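Local coordinates for protein dITP/XTP pyrophosphatase (PDB 4BNQ) that probably hydrolyses non-canonical purine nucleoside triphosphates such as XTP, dITP and ITP to monophosphates and diphosphate, cleansing the nucleotide pool, at residues A[19-23]-A[24-28]; A[183-186]-A[187-191]. All coordinates share one frame; numbering follows the deposited sequence.

Contact 1 of 2, residues A[19-23]-A[24-28]; sequences VIFPD and YHVIG
F21 and Y24 have similar first torsions, with CG beside the backbone N and anti to the carbonyl carbon (chi1 -68° and -78°), and across the turn this brings the two rings together. The edge of F21 is directed at the face of Y24 in a T-shaped stack, centroids 5.1 Å apart and planes at 72°. The rings come closest at F21 CD1 and Y24 CD1, 3.6 Å apart, while Y24 CD1 also rests 3.8 Å from F21 CB. On the strand, V26 adds the methyl beside its own N: V26 CG2 packs on F21 CB at 3.8 Å, so that methylene has both Y24 and V26 against it. The backbone is pinned by Y24 N donating to F21 O at 3.1 Å, a fairly straight N-H...O hydrogen bond whose donor sits above the carbonyl plane. One water bridges the turn, donating to P22 O and to Y24 O. K2 makes a cation-pi contact with Y24, while I182 and Q186 of helix 177-191 pack on F21. The whole is a type I beta turn from F21 to Y24, leading from helix 11-20 into strand 25-28 of a beta-alpha-beta unit whose first strand is 3-6.

Contact 2 of 2, residues A[183-186]-A[187-191]; sequences NLLQ and AFLEG
The F188 ring takes almost nothing from the preceding turn: L185 O approaches it obliquely, and within the helix the nearest neighbour of the side chain is L185 O, 3.1 Å from F188 CB. F188 swings its ring off the helix with chi1 at -179°, CG trans to N, and meets F131 of strand 126-139 edge-to-face, while L185 and L189 both touch M121 of strand 112-123. Along one side of the helix L189 follows L185 one turn later; L189 CG lies 3.3 Å from L185 O, and L189 CD1 lies 4.2 Å from L185 CG. This is regular alpha-helix, the last turns of helix 177-191 packed on the long antiparallel sheet, with i to i+4 backbone bonds running from A187, F188, L189 and E190 to N183, L184, L185 and Q186, that from L189 N to L185 O at 2.9 Å. A187 CB sits 3.4 Å from N183 O, and E190 folds back, so that E190 CG lies 3.4 Å from Q186 O. At the dimer interface A187 packs against A187 of the second subunit, and the E190 carboxylate forms a salt bridge with K193 and a long, weak ion pair with K129 of the second subunit.

How the contacts relate
From the N terminus, strand 3-6 and helix 11-20 come first, and contact 1 closes the short turn that returns the chain to strand 25-28, parallel to 3-6. Contact 2 lies near the other end of the chain, within a single helix, so the two are in series and neither nests in nor crosses the other. They nevertheless meet in space, with centres about 15 Å apart: F21 CE1 lies 3.4 Å from Q186 NE2, F21 CZ packs on L185 CD2, and Y24 OH is 4.2 Å from L189 CD1. Helix 177-191 thus lies between the N-terminal beta-alpha-beta unit and the antiparallel sheet, while also contributing to the dimer interface.

Contact 1 of 2, residues A[19-23]-A[24-28]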
ATOM      1  N   VAL A  19     -10.303  14.077   3.801  1.00 28.55           N
ATOM      2  CA  VAL A  19     -10.702  13.214   2.690  1.00 27.82           C
ATOM      3  C   VAL A  19     -10.656  11.731   3.071  1.00 29.68           C
ATOM      4  O   VAL A  19     -11.585  10.980   2.788  1.00 29.36           O
ATOM      5  CB  VAL A  19      -9.793  13.425   1.472  1.00 28.69           C
ATOM      6  CG1 VAL A  19     -10.143  12.404   0.350  1.00 27.03           C
ATOM      7  CG2 VAL A  19      -9.904  14.869   0.975  1.00 23.96           C
ATOM      8  N   ILE A  20      -9.583  11.338   3.748  1.00 25.54           N
ATOM      9  CA  ILE A  20      -9.312   9.942   4.096  1.00 28.02           C
ATOM     10  C   ILE A  20     -10.125   9.424   5.290  1.00 29.43           C
ATOM     11  O   ILE A  20     -10.322   8.226   5.430  1.00 32.43           O
ATOM     12  CB  ILE A  20      -7.795   9.768   4.372  1.00 33.11           C
ATOM     13  CG1 ILE A  20      -7.017   9.773   3.060  1.00 30.41           C
ATOM     14  CG2 ILE A  20      -7.480   8.473   5.087  1.00 34.90           C
ATOM     15  CD1 ILE A  20      -5.545  10.104   3.286  1.00 33.85           C
ATOM     16  N   PHE A  21     -10.600  10.320   6.155  1.00 27.91           N
ATOM     17  CA  PHE A  21     -11.488   9.929   7.255  1.00 29.00           C
ATOM     18  C   PHE A  21     -12.827  10.643   7.130  1.00 32.08           C
ATOM     19  O   PHE A  21     -13.121  11.511   7.952  1.00 30.76           O
ATOM     20  CB  PHE A  21     -10.912  10.362   8.604  1.00 34.85           C
ATOM     21  CG  PHE A  21      -9.659   9.636   9.030  1.00 34.12           C
ATOM     22  CD1 PHE A  21      -9.702   8.320   9.471  1.00 35.51           C
ATOM     23  CD2 PHE A  21      -8.448  10.296   9.057  1.00 29.24           C
ATOM     24  CE1 PHE A  21      -8.543   7.671   9.899  1.00 33.76           C
ATOM     25  CE2 PHE A  21      -7.287   9.650   9.486  1.00 32.35           C
ATOM     26  CZ  PHE A  21      -7.336   8.347   9.911  1.00 29.82           C
ATOM     27  N   PRO A  22     -13.642  10.300   6.113  1.00 34.72           N
ATOM     28  CA  PRO A  22     -14.882  11.071   5.933  1.00 33.59           C
ATOM     29  C   PRO A  22     -15.891  10.790   7.038  1.00 34.24           C
ATOM     30  O   PRO A  22     -16.796  11.594   7.242  1.00 34.18           O
ATOM     31  CB  PRO A  22     -15.411  10.589   4.575  1.00 31.14           C
ATOM     32  CG  PRO A  22     -14.827   9.211   4.405  1.00 28.02           C
ATOM     33  CD  PRO A  22     -13.481   9.245   5.092  1.00 32.87           C
ATOM     34  N   ASP A  23     -15.730   9.673   7.742  1.00 34.56           N
ATOM     35  CA  ASP A  23     -16.639   9.339   8.832  1.00 39.79           C
ATOM     36  C   ASP A  23     -16.197   9.945  10.163  1.00 46.51           C
ATOM     37  O   ASP A  23     -16.858   9.760  11.184  1.00 47.98           O
ATOM     38  CB  ASP A  23     -16.794   7.819   8.973  1.00 44.68           C
ATOM     39  CG  ASP A  23     -17.611   7.204   7.839  1.00 54.81           C
ATOM     40  OD1 ASP A  23     -18.443   7.926   7.238  1.00 49.12           O
ATOM     41  OD2 ASP A  23     -17.420   6.000   7.545  1.00 55.73           O
ATOM     42  N   TYR A  24     -15.088  10.676  10.165  1.00 40.60           N
ATOM     43  CA  TYR A  24     -14.581  11.195  11.427  1.00 35.88           C
ATOM     44  C   TYR A  24     -14.721  12.686  11.514  1.00 34.03           C
ATOM     45  O   TYR A  24     -14.754  13.384  10.500  1.00 36.64           O
ATOM     46  CB  TYR A  24     -13.110  10.851  11.615  1.00 33.93           C
ATOM     47  CG  TYR A  24     -12.825   9.432  12.054  1.00 38.53           C
ATOM     48  CD1 TYR A  24     -12.841   8.371  11.141  1.00 38.94           C
ATOM     49  CD2 TYR A  24     -12.510   9.156  13.377  1.00 36.21           C
ATOM     50  CE1 TYR A  24     -12.558   7.077  11.546  1.00 38.70           C
ATOM     51  CE2 TYR A  24     -12.227   7.866  13.790  1.00 41.08           C
ATOM     52  CZ  TYR A  24     -12.252   6.834  12.875  1.00 45.64           C
ATOM     53  OH  TYR A  24     -11.976   5.564  13.310  1.00 47.59           O
ATOM     54  N   HIS A  25     -14.809  13.184  12.737  1.00 30.89           N
ATOM     55  CA  HIS A  25     -14.550  14.590  12.927  1.00 33.40           C
ATOM     56  C   HIS A  25     -13.037  14.722  13.054  1.00 29.43           C
ATOM     57  O   HIS A  25     -12.444  14.321  14.060  1.00 33.18           O
ATOM     58  CB  HIS A  25     -15.252  15.162  14.157  1.00 32.17           C
ATOM     59  CG  HIS A  25     -14.937  16.602  14.371  1.00 35.42           C
ATOM     60  ND1 HIS A  25     -14.841  17.178  15.640  1.00 44.75           N
ATOM     61  CD2 HIS A  25     -14.659  17.600  13.513  1.00 37.80           C
ATOM     62  CE1 HIS A  25     -14.536  18.433  15.535  1.00 41.72           C
ATOM     63  NE2 HIS A  25     -14.408  18.743  14.228  1.00 39.88           N
ATOM     64  N   VAL A  26     -12.408  15.255  12.013  1.00 31.86           N
ATOM     65  CA  VAL A  26     -10.956  15.406  12.000  1.00 25.97           C
ATOM     66  C   VAL A  26     -10.608  16.724  12.672  1.00 25.55           C
ATOM     67  O   VAL A  26     -11.085  17.783  12.261  1.00 26.74           O
ATOM     68  CB  VAL A  26     -10.400  15.319  10.560  1.00 26.92           C
ATOM     69  CG1 VAL A  26      -8.986  15.849  10.476  1.00 25.55           C
ATOM     70  CG2 VAL A  26     -10.445  13.883  10.062  1.00 25.15           C
ATOM     71  N   ILE A  27      -9.811  16.656  13.735  1.00 24.58           N
ATOM     72  CA  ILE A  27      -9.417  17.855  14.480  1.00 24.17           C
ATOM     73  C   ILE A  27      -7.909  18.078  14.320  1.00 24.68           C
ATOM     74  O   ILE A  27      -7.096  17.279  14.812  1.00 23.55           O
ATOM     75  CB  ILE A  27      -9.751  17.742  15.989  1.00 23.41           C
ATOM     76  CG1 ILE A  27     -11.247  17.546  16.195  1.00 29.26           C
ATOM     77  CG2 ILE A  27      -9.338  18.997  16.755  1.00 21.64           C
ATOM     78  CD1 ILE A  27     -11.671  17.468  17.658  1.00 27.32           C
ATOM     79  N   GLY A  28      -7.538  19.153  13.626  1.00 22.53           N
ATOM     80  CA  GLY A  28      -6.136  19.501  13.461  1.00 22.81           C
ATOM     81  C   GLY A  28      -5.612  20.127  14.750  1.00 24.34           C
ATOM     82  O   GLY A  28      -6.360  20.803  15.450  1.00 22.88           O
TER
HETATM   83  O   HOH W   1     -16.643  14.508   8.452  1.00 45.55           O

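Contact 2 of 2, residues A[183-186]-A[187-191]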
ATOM      1  N   ASN A 183      -4.195   3.200   5.793  1.00 23.68           N
ATOM      2  CA  ASN A 183      -4.834   1.884   5.591  1.00 29.46           C
ATOM      3  C   ASN A 183      -4.316   0.872   6.598  1.00 29.70           C
ATOM      4  O   ASN A 183      -5.085   0.074   7.141  1.00 30.04           O
ATOM      5  CB  ASN A 183      -4.630   1.348   4.165  1.00 25.15           C
ATOM      6  CG  ASN A 183      -5.527   2.029   3.140  1.00 27.10           C
ATOM      7  OD1 ASN A 183      -6.554   2.626   3.485  1.00 28.35           O
ATOM      8  ND2 ASN A 183      -5.143   1.929   1.865  1.00 26.31           N
ATOM      9  N   LEU A 184      -3.012   0.924   6.853  1.00 24.59           N
ATOM     10  CA  LEU A 184      -2.402   0.097   7.887  1.00 28.73           C
ATOM     11  C   LEU A 184      -2.919   0.514   9.263  1.00 31.42           C
ATOM     12  O   LEU A 184      -3.158  -0.340  10.127  1.00 30.65           O
ATOM     13  CB  LEU A 184      -0.872   0.185   7.842  1.00 26.95           C
ATOM     14  CG  LEU A 184      -0.158  -0.368   6.600  1.00 33.11           C
ATOM     15  CD1 LEU A 184       1.294   0.147   6.529  1.00 28.74           C
ATOM     16  CD2 LEU A 184      -0.186  -1.893   6.600  1.00 29.26           C
ATOM     17  N   LEU A 185      -3.121   1.816   9.467  1.00 27.35           N
ATOM     18  CA  LEU A 185      -3.665   2.300  10.744  1.00 28.72           C
ATOM     19  C   LEU A 185      -5.086   1.799  10.946  1.00 32.11           C
ATOM     20  O   LEU A 185      -5.410   1.253  12.000  1.00 31.57           O
ATOM     21  CB  LEU A 185      -3.666   3.828  10.820  1.00 26.59           C
ATOM     22  CG  LEU A 185      -4.404   4.419  12.036  1.00 31.23           C
ATOM     23  CD1 LEU A 185      -3.667   4.041  13.318  1.00 26.84           C
ATOM     24  CD2 LEU A 185      -4.540   5.950  11.940  1.00 31.10           C
ATOM     25  N   GLN A 186      -5.934   2.006   9.941  1.00 27.28           N
ATOM     26  CA  GLN A 186      -7.335   1.615  10.040  1.00 33.03           C
ATOM     27  C   GLN A 186      -7.489   0.121  10.230  1.00 33.89           C
ATOM     28  O   GLN A 186      -8.391  -0.319  10.949  1.00 37.62           O
ATOM     29  CB  GLN A 186      -8.142   2.120   8.836  1.00 30.22           C
ATOM     30  CG  GLN A 186      -8.565   3.581   9.007  1.00 32.26           C
ATOM     31  CD  GLN A 186      -9.136   4.178   7.748  1.00 37.33           C
ATOM     32  OE1 GLN A 186      -8.901   3.676   6.643  1.00 45.64           O
ATOM     33  NE2 GLN A 186      -9.899   5.253   7.899  1.00 36.60           N
ATOM     34  N   ALA A 187      -6.598  -0.652   9.610  1.00 31.10           N
ATOM     35  CA  ALA A 187      -6.600  -2.103   9.804  1.00 33.07           C
ATOM     36  C   ALA A 187      -6.243  -2.426  11.246  1.00 34.92           C
ATOM     37  O   ALA A 187      -6.816  -3.331  11.844  1.00 32.40           O
ATOM     38  CB  ALA A 187      -5.637  -2.799   8.844  1.00 28.31           C
ATOM     39  N   PHE A 188      -5.286  -1.684  11.792  1.00 33.08           N
ATOM     40  CA  PHE A 188      -4.898  -1.827  13.185  1.00 35.26           C
ATOM     41  C   PHE A 188      -6.093  -1.556  14.114  1.00 35.63           C
ATOM     42  O   PHE A 188      -6.362  -2.322  15.038  1.00 34.79           O
ATOM     43  CB  PHE A 188      -3.741  -0.874  13.495  1.00 31.79           C
ATOM     44  CG  PHE A 188      -3.250  -0.952  14.913  1.00 32.97           C
ATOM     45  CD1 PHE A 188      -3.816  -0.156  15.911  1.00 32.69           C
ATOM     46  CD2 PHE A 188      -2.219  -1.813  15.255  1.00 30.64           C
ATOM     47  CE1 PHE A 188      -3.363  -0.230  17.229  1.00 31.92           C
ATOM     48  CE2 PHE A 188      -1.760  -1.888  16.567  1.00 35.71           C
ATOM     49  CZ  PHE A 188      -2.333  -1.092  17.555  1.00 33.22           C
ATOM     50  N   LEU A 189      -6.796  -0.459  13.858  1.00 32.63           N
ATOM     51  CA  LEU A 189      -7.984  -0.092  14.624  1.00 37.79           C
ATOM     52  C   LEU A 189      -9.086  -1.156  14.522  1.00 44.68           C
ATOM     53  O   LEU A 189      -9.781  -1.446  15.502  1.00 44.04           O
ATOM     54  CB  LEU A 189      -8.535   1.251  14.141  1.00 37.87           C
ATOM     55  CG  LEU A 189      -7.593   2.460  14.224  1.00 40.83           C
ATOM     56  CD1 LEU A 189      -8.242   3.702  13.595  1.00 36.88           C
ATOM     57  CD2 LEU A 189      -7.226   2.729  15.659  1.00 36.02           C
ATOM     58  N   GLU A 190      -9.250  -1.725  13.332  1.00 37.98           N
ATOM     59  CA  GLU A 190     -10.248  -2.762  13.121  1.00 42.83           C
ATOM     60  C   GLU A 190      -9.856  -4.023  13.891  1.00 44.21           C
ATOM     61  O   GLU A 190     -10.718  -4.721  14.423  1.00 49.11           O
ATOM     62  CB  GLU A 190     -10.428  -3.059  11.623  1.00 42.58           C
ATOM     63  CG  GLU A 190     -11.300  -2.049  10.879  1.00 46.74           C
ATOM     64  CD  GLU A 190     -12.784  -2.150  11.240  1.00 56.74           C
ATOM     65  OE1 GLU A 190     -13.365  -3.251  11.089  1.00 61.49           O
ATOM     66  OE2 GLU A 190     -13.380  -1.127  11.660  1.00 55.82           O
ATOM     67  N   GLY A 191      -8.557  -4.299  13.953  1.00 40.03           N
ATOM     68  CA  GLY A 191      -8.038  -5.391  14.758  1.00 45.47           C
ATOM     69  C   GLY A 191      -8.342  -5.258  16.247  1.00 54.00           C
ATOM     70  O   GLY A 191      -8.562  -6.273  16.918  1.00 53.82           O
TER